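Local coordinates for protein peptide ABC transporter permease (Staphylococcus hominis, PDB 6EXS) that probably carries short peptides, among them a thioalcohol-conjugated dipeptide that is a body-odour precursor, across the bacterial membrane as a POT-family transporter, at residues A[77-89]-A[205-219]. Sequence-based numbering, arbitrary orientation.
Unlike the reference sequence in segment 205-219: Ala-210 (reference Lys). With OLC ((2R)-2,3-dihydroxypropyl (9Z)-octadec-9-enoate), chain D; OLC ((2R)-2,3-dihydroxypropyl (9Z)-octadec-9-enoate), chain M; OLC ((2R)-2,3-dihydroxypropyl (9Z)-octadec-9-enoate), chain C.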
ATOM      1  N   GLY A  77       3.342 -14.313  -3.604  1.00 42.29           N
ATOM      2  CA  GLY A  77       2.662 -14.055  -4.875  1.00 41.08           C
ATOM      3  C   GLY A  77       3.596 -13.873  -6.059  1.00 43.31           C
ATOM      4  O   GLY A  77       3.280 -14.322  -7.163  1.00 43.74           O
ATOM      5  N   ALA A  78       4.759 -13.234  -5.845  1.00 37.94           N
ATOM      6  CA  ALA A  78       5.772 -13.064  -6.892  1.00 37.57           C
ATOM      7  C   ALA A  78       6.531 -14.383  -7.097  1.00 43.02           C
ATOM      8  O   ALA A  78       6.865 -14.699  -8.230  1.00 43.43           O
ATOM      9  CB  ALA A  78       6.735 -11.948  -6.523  1.00 37.82           C
ATOM     10  N   TRP A  79       6.763 -15.161  -6.005  1.00 41.12           N
ATOM     11  CA  TRP A  79       7.415 -16.477  -5.996  1.00 42.78           C
ATOM     12  C   TRP A  79       6.561 -17.481  -6.782  1.00 48.40           C
ATOM     13  O   TRP A  79       7.110 -18.204  -7.620  1.00 49.87           O
ATOM     14  CB  TRP A  79       7.638 -16.975  -4.552  1.00 42.21           C
ATOM     15  CG  TRP A  79       8.343 -18.304  -4.440  1.00 44.74           C
ATOM     16  CD1 TRP A  79       9.684 -18.508  -4.281  1.00 48.38           C
ATOM     17  CD2 TRP A  79       7.736 -19.611  -4.439  1.00 45.35           C
ATOM     18  NE1 TRP A  79       9.951 -19.855  -4.169  1.00 48.83           N
ATOM     19  CE2 TRP A  79       8.779 -20.557  -4.299  1.00 50.40           C
ATOM     20  CE3 TRP A  79       6.413 -20.075  -4.569  1.00 46.30           C
ATOM     21  CZ2 TRP A  79       8.538 -21.939  -4.267  1.00 50.84           C
ATOM     22  CZ3 TRP A  79       6.176 -21.441  -4.529  1.00 48.87           C
ATOM     23  CH2 TRP A  79       7.231 -22.358  -4.390  1.00 50.86           C
ATOM     24  N   ILE A  80       5.223 -17.523  -6.508  1.00 43.40           N
ATOM     25  CA  ILE A  80       4.222 -18.376  -7.185  1.00 42.38           C
ATOM     26  C   ILE A  80       4.320 -18.154  -8.691  1.00 46.08           C
ATOM     27  O   ILE A  80       4.484 -19.113  -9.435  1.00 47.49           O
ATOM     28  CB  ILE A  80       2.772 -18.141  -6.642  1.00 43.51           C
ATOM     29  CG1 ILE A  80       2.618 -18.729  -5.218  1.00 43.37           C
ATOM     30  CG2 ILE A  80       1.705 -18.711  -7.610  1.00 42.79           C
ATOM     31  CD1 ILE A  80       1.425 -18.231  -4.437  1.00 43.78           C
ATOM     32  N   ALA A  81       4.276 -16.887  -9.122  1.00 40.84           N
ATOM     33  CA  ALA A  81       4.403 -16.510 -10.527  1.00 40.78           C
ATOM     34  C   ALA A  81       5.744 -16.962 -11.107  1.00 46.23           C
ATOM     35  O   ALA A  81       5.774 -17.502 -12.212  1.00 46.87           O
ATOM     36  CB  ALA A  81       4.278 -15.005 -10.670  1.00 40.12           C
ATOM     37  N   ASP A  82       6.844 -16.740 -10.357  1.00 42.66           N
ATOM     38  CA  ASP A  82       8.207 -17.041 -10.785  1.00 43.41           C
ATOM     39  C   ASP A  82       8.520 -18.518 -10.878  1.00 46.50           C
ATOM     40  O   ASP A  82       9.355 -18.897 -11.692  1.00 46.06           O
ATOM     41  CB  ASP A  82       9.223 -16.349  -9.861  1.00 45.36           C
ATOM     42  CG  ASP A  82      10.626 -16.315 -10.430  1.00 55.66           C
ATOM     43  OD1 ASP A  82      10.898 -15.437 -11.273  1.00 56.14           O
ATOM     44  OD2 ASP A  82      11.448 -17.177 -10.039  1.00 61.20           O
ATOM     45  N   ARG A  83       7.874 -19.348 -10.041  1.00 42.85           N
ATOM     46  CA  ARG A  83       8.181 -20.772  -9.975  1.00 43.73           C
ATOM     47  C   ARG A  83       7.055 -21.728 -10.400  1.00 49.81           C
ATOM     48  O   ARG A  83       7.347 -22.906 -10.637  1.00 51.88           O
ATOM     49  CB  ARG A  83       8.675 -21.138  -8.559  1.00 42.08           C
ATOM     50  CG  ARG A  83       9.786 -20.219  -8.043  1.00 47.14           C
ATOM     51  CD  ARG A  83      10.889 -20.947  -7.318  1.00 49.74           C
ATOM     52  NE  ARG A  83      11.603 -21.852  -8.217  1.00 55.44           N
ATOM     53  CZ  ARG A  83      12.545 -22.704  -7.833  1.00 62.59           C
ATOM     54  NH1 ARG A  83      12.907 -22.772  -6.560  1.00 46.47           N
ATOM     55  NH2 ARG A  83      13.118 -23.508  -8.715  1.00 53.17           N
ATOM     56  N   ILE A  84       5.792 -21.255 -10.507  1.00 45.27           N
ATOM     57  CA  ILE A  84       4.657 -22.137 -10.796  1.00 45.55           C
ATOM     58  C   ILE A  84       3.799 -21.725 -12.004  1.00 49.48           C
ATOM     59  O   ILE A  84       3.699 -22.504 -12.941  1.00 50.74           O
ATOM     60  CB  ILE A  84       3.768 -22.319  -9.504  1.00 48.32           C
ATOM     61  CG1 ILE A  84       4.571 -22.933  -8.336  1.00 48.87           C
ATOM     62  CG2 ILE A  84       2.482 -23.137  -9.784  1.00 49.78           C
ATOM     63  CD1 ILE A  84       3.948 -22.772  -6.953  1.00 56.53           C
ATOM     64  N   THR A  85       3.114 -20.565 -11.951  1.00 45.14           N
ATOM     65  CA  THR A  85       2.128 -20.140 -12.965  1.00 44.12           C
ATOM     66  C   THR A  85       2.592 -19.199 -14.081  1.00 45.98           C
ATOM     67  O   THR A  85       1.962 -19.153 -15.138  1.00 45.32           O
ATOM     68  CB  THR A  85       0.922 -19.456 -12.268  1.00 45.75           C
ATOM     69  OG1 THR A  85       1.344 -18.191 -11.755  1.00 44.22           O
ATOM     70  CG2 THR A  85       0.312 -20.301 -11.144  1.00 42.68           C
ATOM     71  N   GLY A  86       3.608 -18.396 -13.802  1.00 40.94           N
ATOM     72  CA  GLY A  86       4.023 -17.321 -14.683  1.00 39.71           C
ATOM     73  C   GLY A  86       3.325 -16.090 -14.155  1.00 42.77           C
ATOM     74  O   GLY A  86       2.448 -16.207 -13.293  1.00 42.42           O
ATOM     75  N   THR A  87       3.688 -14.905 -14.640  1.00 39.65           N
ATOM     76  CA  THR A  87       3.083 -13.666 -14.142  1.00 37.82           C
ATOM     77  C   THR A  87       1.657 -13.480 -14.665  1.00 42.30           C
ATOM     78  O   THR A  87       0.827 -12.938 -13.939  1.00 41.78           O
ATOM     79  CB  THR A  87       3.994 -12.458 -14.395  1.00 41.84           C
ATOM     80  OG1 THR A  87       4.299 -12.389 -15.782  1.00 40.60           O
ATOM     81  CG2 THR A  87       5.296 -12.536 -13.603  1.00 39.73           C
ATOM     82  N   ARG A  88       1.357 -13.975 -15.885  1.00 39.92           N
ATOM     83  CA  ARG A  88       0.026 -13.846 -16.501  1.00 39.37           C
ATOM     84  C   ARG A  88      -1.050 -14.595 -15.739  1.00 42.85           C
ATOM     85  O   ARG A  88      -2.063 -13.992 -15.370  1.00 42.18           O
ATOM     86  CB  ARG A  88       0.037 -14.244 -17.986  1.00 38.28           C
ATOM     87  CG  ARG A  88       0.880 -13.324 -18.844  1.00 42.97           C
ATOM     88  CD  ARG A  88       0.177 -12.063 -19.336  1.00 42.22           C
ATOM     89  NE  ARG A  88      -0.753 -12.321 -20.437  1.00 42.15           N
ATOM     90  CZ  ARG A  88      -0.398 -12.481 -21.708  1.00 54.93           C
ATOM     91  NH1 ARG A  88       0.882 -12.433 -22.059  1.00 39.19           N
ATOM     92  NH2 ARG A  88      -1.319 -12.699 -22.637  1.00 43.10           N
ATOM     93  N   GLY A  89      -0.798 -15.876 -15.475  1.00 38.86           N
ATOM     94  CA  GLY A  89      -1.693 -16.741 -14.720  1.00 39.00           C
ATOM     95  C   GLY A  89      -2.000 -16.187 -13.347  1.00 43.31           C
ATOM     96  O   GLY A  89      -3.168 -16.112 -12.964  1.00 43.50           O
ATOM     97  N   GLY A 205       1.087 -10.892 -25.836  1.00 51.97           N
ATOM     98  CA  GLY A 205       1.681 -12.073 -26.448  1.00 53.15           C
ATOM     99  C   GLY A 205       2.158 -13.139 -25.485  1.00 57.10           C
ATOM    100  O   GLY A 205       1.401 -13.586 -24.616  1.00 56.71           O
ATOM    101  N   SER A 206       3.428 -13.533 -25.638  1.00 53.90           N
ATOM    102  CA  SER A 206       4.098 -14.564 -24.845  1.00 53.88           C
ATOM    103  C   SER A 206       4.627 -14.094 -23.485  1.00 56.00           C
ATOM    104  O   SER A 206       4.999 -14.937 -22.666  1.00 55.89           O
ATOM    105  CB  SER A 206       5.243 -15.167 -25.650  1.00 58.81           C
ATOM    106  OG  SER A 206       6.190 -14.165 -25.980  1.00 67.43           O
ATOM    107  N   VAL A 207       4.692 -12.760 -23.258  1.00 50.71           N
ATOM    108  CA  VAL A 207       5.200 -12.135 -22.034  1.00 48.91           C
ATOM    109  C   VAL A 207       4.495 -12.671 -20.774  1.00 54.01           C
ATOM    110  O   VAL A 207       3.300 -12.438 -20.585  1.00 52.46           O
ATOM    111  CB  VAL A 207       5.153 -10.582 -22.102  1.00 51.20           C
ATOM    112  CG1 VAL A 207       5.566  -9.952 -20.774  1.00 49.72           C
ATOM    113  CG2 VAL A 207       6.012 -10.045 -23.237  1.00 51.67           C
ATOM    114  N   GLY A 208       5.260 -13.388 -19.950  1.00 51.89           N
ATOM    115  CA  GLY A 208       4.832 -13.947 -18.674  1.00 51.23           C
ATOM    116  C   GLY A 208       3.897 -15.136 -18.732  1.00 56.31           C
ATOM    117  O   GLY A 208       3.174 -15.386 -17.763  1.00 55.84           O
ATOM    118  N   MET A 209       3.913 -15.888 -19.843  1.00 54.01           N
ATOM    119  CA  MET A 209       3.038 -17.056 -20.023  1.00 54.81           C
ATOM    120  C   MET A 209       3.541 -18.324 -19.326  1.00 57.96           C
ATOM    121  O   MET A 209       2.818 -19.325 -19.272  1.00 57.46           O
ATOM    122  CB  MET A 209       2.789 -17.320 -21.519  1.00 58.68           C
ATOM    123  CG  MET A 209       1.956 -16.244 -22.204  1.00 62.74           C
ATOM    124  SD  MET A 209       0.201 -16.301 -21.788  1.00 67.02           S
ATOM    125  CE  MET A 209      -0.294 -17.720 -22.775  1.00 65.62           C
ATOM    126  N   ALA A 210       4.783 -18.290 -18.808  1.00 54.37           N
ATOM    127  CA  ALA A 210       5.425 -19.436 -18.160  1.00 54.67           C
ATOM    128  C   ALA A 210       6.306 -18.971 -16.989  1.00 57.05           C
ATOM    129  O   ALA A 210       6.799 -17.843 -17.040  1.00 56.47           O
ATOM    130  CB  ALA A 210       6.271 -20.199 -19.189  1.00 56.65           C
ATOM    131  N   PRO A 211       6.548 -19.797 -15.939  1.00 52.59           N
ATOM    132  CA  PRO A 211       7.440 -19.338 -14.853  1.00 51.57           C
ATOM    133  C   PRO A 211       8.917 -19.287 -15.290  1.00 54.93           C
ATOM    134  O   PRO A 211       9.367 -20.183 -16.010  1.00 55.13           O
ATOM    135  CB  PRO A 211       7.200 -20.363 -13.738  1.00 53.46           C
ATOM    136  CG  PRO A 211       6.764 -21.601 -14.442  1.00 58.89           C
ATOM    137  CD  PRO A 211       6.054 -21.174 -15.696  1.00 54.42           C
ATOM    138  N   THR A 212       9.660 -18.233 -14.857  1.00 50.43           N
ATOM    139  CA  THR A 212      11.083 -18.021 -15.168  1.00 50.53           C
ATOM    140  C   THR A 212      11.947 -19.144 -14.594  1.00 56.21           C
ATOM    141  O   THR A 212      12.775 -19.714 -15.315  1.00 57.14           O
ATOM    142  CB  THR A 212      11.560 -16.624 -14.712  1.00 51.82           C
ATOM    143  OG1 THR A 212      10.734 -15.619 -15.301  1.00 45.79           O
ATOM    144  CG2 THR A 212      13.024 -16.354 -15.073  1.00 50.11           C
ATOM    145  N   ASN A 213      11.744 -19.468 -13.308  1.00 52.29           N
ATOM    146  CA  ASN A 213      12.492 -20.518 -12.631  1.00 53.25           C
ATOM    147  C   ASN A 213      11.517 -21.614 -12.176  1.00 58.29           C
ATOM    148  O   ASN A 213      11.194 -21.648 -10.986  1.00 58.12           O
ATOM    149  CB  ASN A 213      13.285 -19.931 -11.450  1.00 53.53           C
ATOM    150  CG  ASN A 213      14.226 -18.819 -11.842  1.00 82.70           C
ATOM    151  OD1 ASN A 213      13.890 -17.633 -11.766  1.00 81.36           O
ATOM    152  ND2 ASN A 213      15.420 -19.176 -12.289  1.00 76.08           N
ATOM    153  N   PRO A 214      11.006 -22.501 -13.079  1.00 55.56           N
ATOM    154  CA  PRO A 214      10.037 -23.522 -12.630  1.00 55.77           C
ATOM    155  C   PRO A 214      10.615 -24.546 -11.659  1.00 62.38           C
ATOM    156  O   PRO A 214      11.832 -24.747 -11.613  1.00 63.19           O
ATOM    157  CB  PRO A 214       9.541 -24.158 -13.932  1.00 58.03           C
ATOM    158  CG  PRO A 214      10.582 -23.891 -14.916  1.00 62.58           C
ATOM    159  CD  PRO A 214      11.254 -22.607 -14.533  1.00 57.48           C
ATOM    160  N   LEU A 215       9.738 -25.161 -10.856  1.00 59.51           N
ATOM    161  CA  LEU A 215      10.119 -26.133  -9.838  1.00 60.54           C
ATOM    162  C   LEU A 215      10.373 -27.525 -10.414  1.00 68.48           C
ATOM    163  O   LEU A 215       9.679 -27.959 -11.341  1.00 68.85           O
ATOM    164  CB  LEU A 215       9.039 -26.222  -8.742  1.00 59.68           C
ATOM    165  CG  LEU A 215       8.696 -24.958  -7.953  1.00 62.14           C
ATOM    166  CD1 LEU A 215       7.374 -25.114  -7.282  1.00 61.93           C
ATOM    167  CD2 LEU A 215       9.734 -24.664  -6.892  1.00 64.01           C
ATOM    168  N   SER A 216      11.343 -28.244  -9.823  1.00 66.99           N
ATOM    169  CA  SER A 216      11.663 -29.619 -10.207  1.00 68.77           C
ATOM    170  C   SER A 216      10.606 -30.555  -9.581  1.00 74.81           C
ATOM    171  O   SER A 216       9.756 -30.079  -8.821  1.00 73.60           O
ATOM    172  CB  SER A 216      13.072 -29.986  -9.750  1.00 72.09           C
ATOM    173  OG  SER A 216      13.202 -30.001  -8.337  1.00 78.70           O
ATOM    174  N   LYS A 217      10.644 -31.867  -9.903  1.00 73.67           N
ATOM    175  CA  LYS A 217       9.700 -32.846  -9.356  1.00 74.32           C
ATOM    176  C   LYS A 217       9.848 -32.956  -7.838  1.00 79.15           C
ATOM    177  O   LYS A 217       8.841 -32.952  -7.129  1.00 77.60           O
ATOM    178  CB  LYS A 217       9.859 -34.215 -10.036  1.00 78.91           C
ATOM    179  CG  LYS A 217       9.442 -34.228 -11.510  1.00 97.74           C
ATOM    180  CD  LYS A 217       7.969 -34.591 -11.700  1.00109.44           C
ATOM    181  CE  LYS A 217       7.421 -34.116 -13.027  1.00120.16           C
ATOM    182  NZ  LYS A 217       7.058 -32.673 -12.998  1.00125.78           N
ATOM    183  N   GLU A 218      11.106 -32.976  -7.345  1.00 77.84           N
ATOM    184  CA  GLU A 218      11.424 -33.046  -5.915  1.00 78.41           C
ATOM    185  C   GLU A 218      11.187 -31.711  -5.195  1.00 80.51           C
ATOM    186  O   GLU A 218      10.888 -31.732  -4.000  1.00 80.11           O
ATOM    187  CB  GLU A 218      12.835 -33.613  -5.646  1.00 81.56           C
ATOM    188  CG  GLU A 218      13.989 -32.831  -6.262  1.00 94.98           C
ATOM    189  CD  GLU A 218      15.387 -33.211  -5.808  1.00118.10           C
ATOM    190  OE1 GLU A 218      16.344 -32.520  -6.226  1.00114.82           O
ATOM    191  OE2 GLU A 218      15.535 -34.184  -5.032  1.00110.61           O
ATOM    192  N   GLU A 219      11.296 -30.560  -5.915  1.00 75.68           N
ATOM    193  CA  GLU A 219      11.012 -29.230  -5.350  1.00 73.69           C
ATOM    194  C   GLU A 219       9.511 -29.050  -5.116  1.00 76.04           C
ATOM    195  O   GLU A 219       9.128 -28.462  -4.108  1.00 74.70           O
ATOM    196  CB  GLU A 219      11.564 -28.095  -6.219  1.00 74.09           C
ATOM    197  CG  GLU A 219      12.994 -27.718  -5.863  1.00 83.70           C
ATOM    198  CD  GLU A 219      13.516 -26.441  -6.494  1.00 97.31           C
ATOM    199  OE1 GLU A 219      13.356 -26.267  -7.724  1.00 82.55           O
ATOM    200  OE2 GLU A 219      14.118 -25.626  -5.759  1.00 89.83           O
TER
HETATM  201  C24 OLC D 503      12.276 -15.113  -2.511  1.00 89.06           C
HETATM  202  C6  OLC D 503       3.572 -19.818  -0.861  1.00 79.13           C
HETATM  203  C5  OLC D 503       4.889 -19.727  -0.108  1.00 79.46           C
HETATM  204  C4  OLC D 503       6.113 -19.710  -1.008  1.00 80.10           C
HETATM  205  C3  OLC D 503       7.441 -19.700  -0.269  1.00 81.89           C
HETATM  206  C2  OLC D 503       7.945 -18.302   0.082  1.00 83.87           C
HETATM  207  C21 OLC D 503      10.008 -15.983  -1.891  1.00 87.93           C
HETATM  208  C1  OLC D 503       9.167 -17.881  -0.684  1.00 85.74           C
HETATM  209  C22 OLC D 503      11.326 -15.448  -1.380  1.00 88.54           C
HETATM  210  O19 OLC D 503       9.994 -18.638  -1.126  1.00 86.70           O
HETATM  211  O25 OLC D 503      13.499 -14.574  -2.028  1.00 89.90           O
HETATM  212  O23 OLC D 503      11.076 -14.274  -0.604  1.00 88.52           O
HETATM  213  O20 OLC D 503       9.226 -16.544  -0.806  1.00 86.61           O
HETATM  214  C24 OLC M 512      -1.864 -21.349 -14.800  1.00 91.91           C
HETATM  215  C5  OLC M 512     -10.193 -20.083 -12.449  1.00 88.98           C
HETATM  216  C4  OLC M 512      -9.178 -18.967 -12.629  1.00 88.47           C
HETATM  217  C3  OLC M 512      -7.920 -19.398 -13.364  1.00 88.87           C
HETATM  218  C2  OLC M 512      -6.894 -18.279 -13.478  1.00 89.52           C
HETATM  219  C21 OLC M 512      -3.525 -19.754 -13.786  1.00 92.63           C
HETATM  220  C1  OLC M 512      -5.628 -18.665 -14.192  1.00 91.54           C
HETATM  221  C22 OLC M 512      -3.320 -21.084 -14.475  1.00 93.01           C
HETATM  222  O19 OLC M 512      -5.258 -18.178 -15.229  1.00 92.03           O
HETATM  223  O25 OLC M 512      -1.386 -20.486 -15.826  1.00 90.64           O
HETATM  224  O23 OLC M 512      -3.829 -22.133 -13.643  1.00 93.88           O
HETATM  225  O20 OLC M 512      -4.937 -19.590 -13.502  1.00 92.72           O
HETATM  226  C10 OLC C 502      -0.129 -16.067  -0.387  1.00 56.49           C
HETATM  227  C9  OLC C 502      -0.402 -16.123   0.911  1.00 56.80           C
HETATM  228  C11 OLC C 502      -0.272 -14.893  -1.314  1.00 54.60           C
HETATM  229  C8  OLC C 502      -0.929 -15.024   1.789  1.00 56.82           C
HETATM  230  C24 OLC C 502       9.196 -15.864   4.026  1.00 68.59           C
HETATM  231  C12 OLC C 502      -0.232 -15.287  -2.783  1.00 51.81           C
HETATM  232  C7  OLC C 502      -0.234 -14.957   3.149  1.00 56.32           C
HETATM  233  C6  OLC C 502      -0.012 -13.534   3.641  1.00 55.36           C
HETATM  234  C5  OLC C 502       0.986 -13.385   4.781  1.00 56.10           C
HETATM  235  C4  OLC C 502       2.418 -13.782   4.457  1.00 57.31           C
HETATM  236  C3  OLC C 502       3.440 -13.127   5.373  1.00 60.03           C
HETATM  237  C2  OLC C 502       4.767 -13.877   5.472  1.00 63.52           C
HETATM  238  C21 OLC C 502       6.900 -15.620   2.997  1.00 67.52           C
HETATM  239  C1  OLC C 502       5.510 -14.052   4.178  1.00 66.06           C
HETATM  240  C22 OLC C 502       8.349 -15.185   2.973  1.00 68.05           C
HETATM  241  O19 OLC C 502       5.427 -13.316   3.230  1.00 67.31           O
HETATM  242  O25 OLC C 502      10.571 -15.548   3.844  1.00 69.03           O
HETATM  243  O23 OLC C 502       8.877 -15.493   1.684  1.00 69.30           O
HETATM  244  O20 OLC C 502       6.298 -15.139   4.224  1.00 67.33           O
HETATM  245  O   HOH W   1       9.149 -13.937 -12.747  1.00 49.71           O
HETATM  246  O   HOH W   2       1.356 -17.191 -16.851  1.00 38.71           O
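Leu-215 CD2 sits over the centre of the Arg-83 guanidinium, 3.6 Å from its CZ. At the edge of that group, Arg-83 NE gives a nearly straight bond (171°) to Asn-213 O, 2.8 Å away. Arg-83 NH2 meets Glu-219 OE1 at 2.9 Å, a weakly hydrogen-bonded salt bridge, and Arg-83 NH1 bonds to Glu-219 OE2. The carboxylate stands steeply to the guanidinium, with planes 71° apart. Bends at the second and third Arg-83 torsions (chi3 64°) bring the guanidinium against Leu-215. The Trp-79 ring has Arg-83 CG over one face and a monoolein (OLC, chain D) over the other.

Arg-88 makes the second grip. Met-209 SD lies over the centre of its guanidinium. Arg-88 NH1 bonds to Gly-205 O (2.9 Å) and to Val-207 O (2.8 Å), while Tyr-196 and Asn-200 hold NE and NH2. Between the two arginines, Asn-213 N bonds to Asp-82 O at 2.9 Å and Pro-211 packs on the helix backbone. A water joins Gly-208 O to Thr-85 O and Gly-89 N.

The contact ties the linker from helix 178-204 to helix 217-243 against the kinked part of helix 74-106. Helix 110-137 touches Ala-81 and Thr-87, and Tyr-223 of helix 217-243 meets Trp-79.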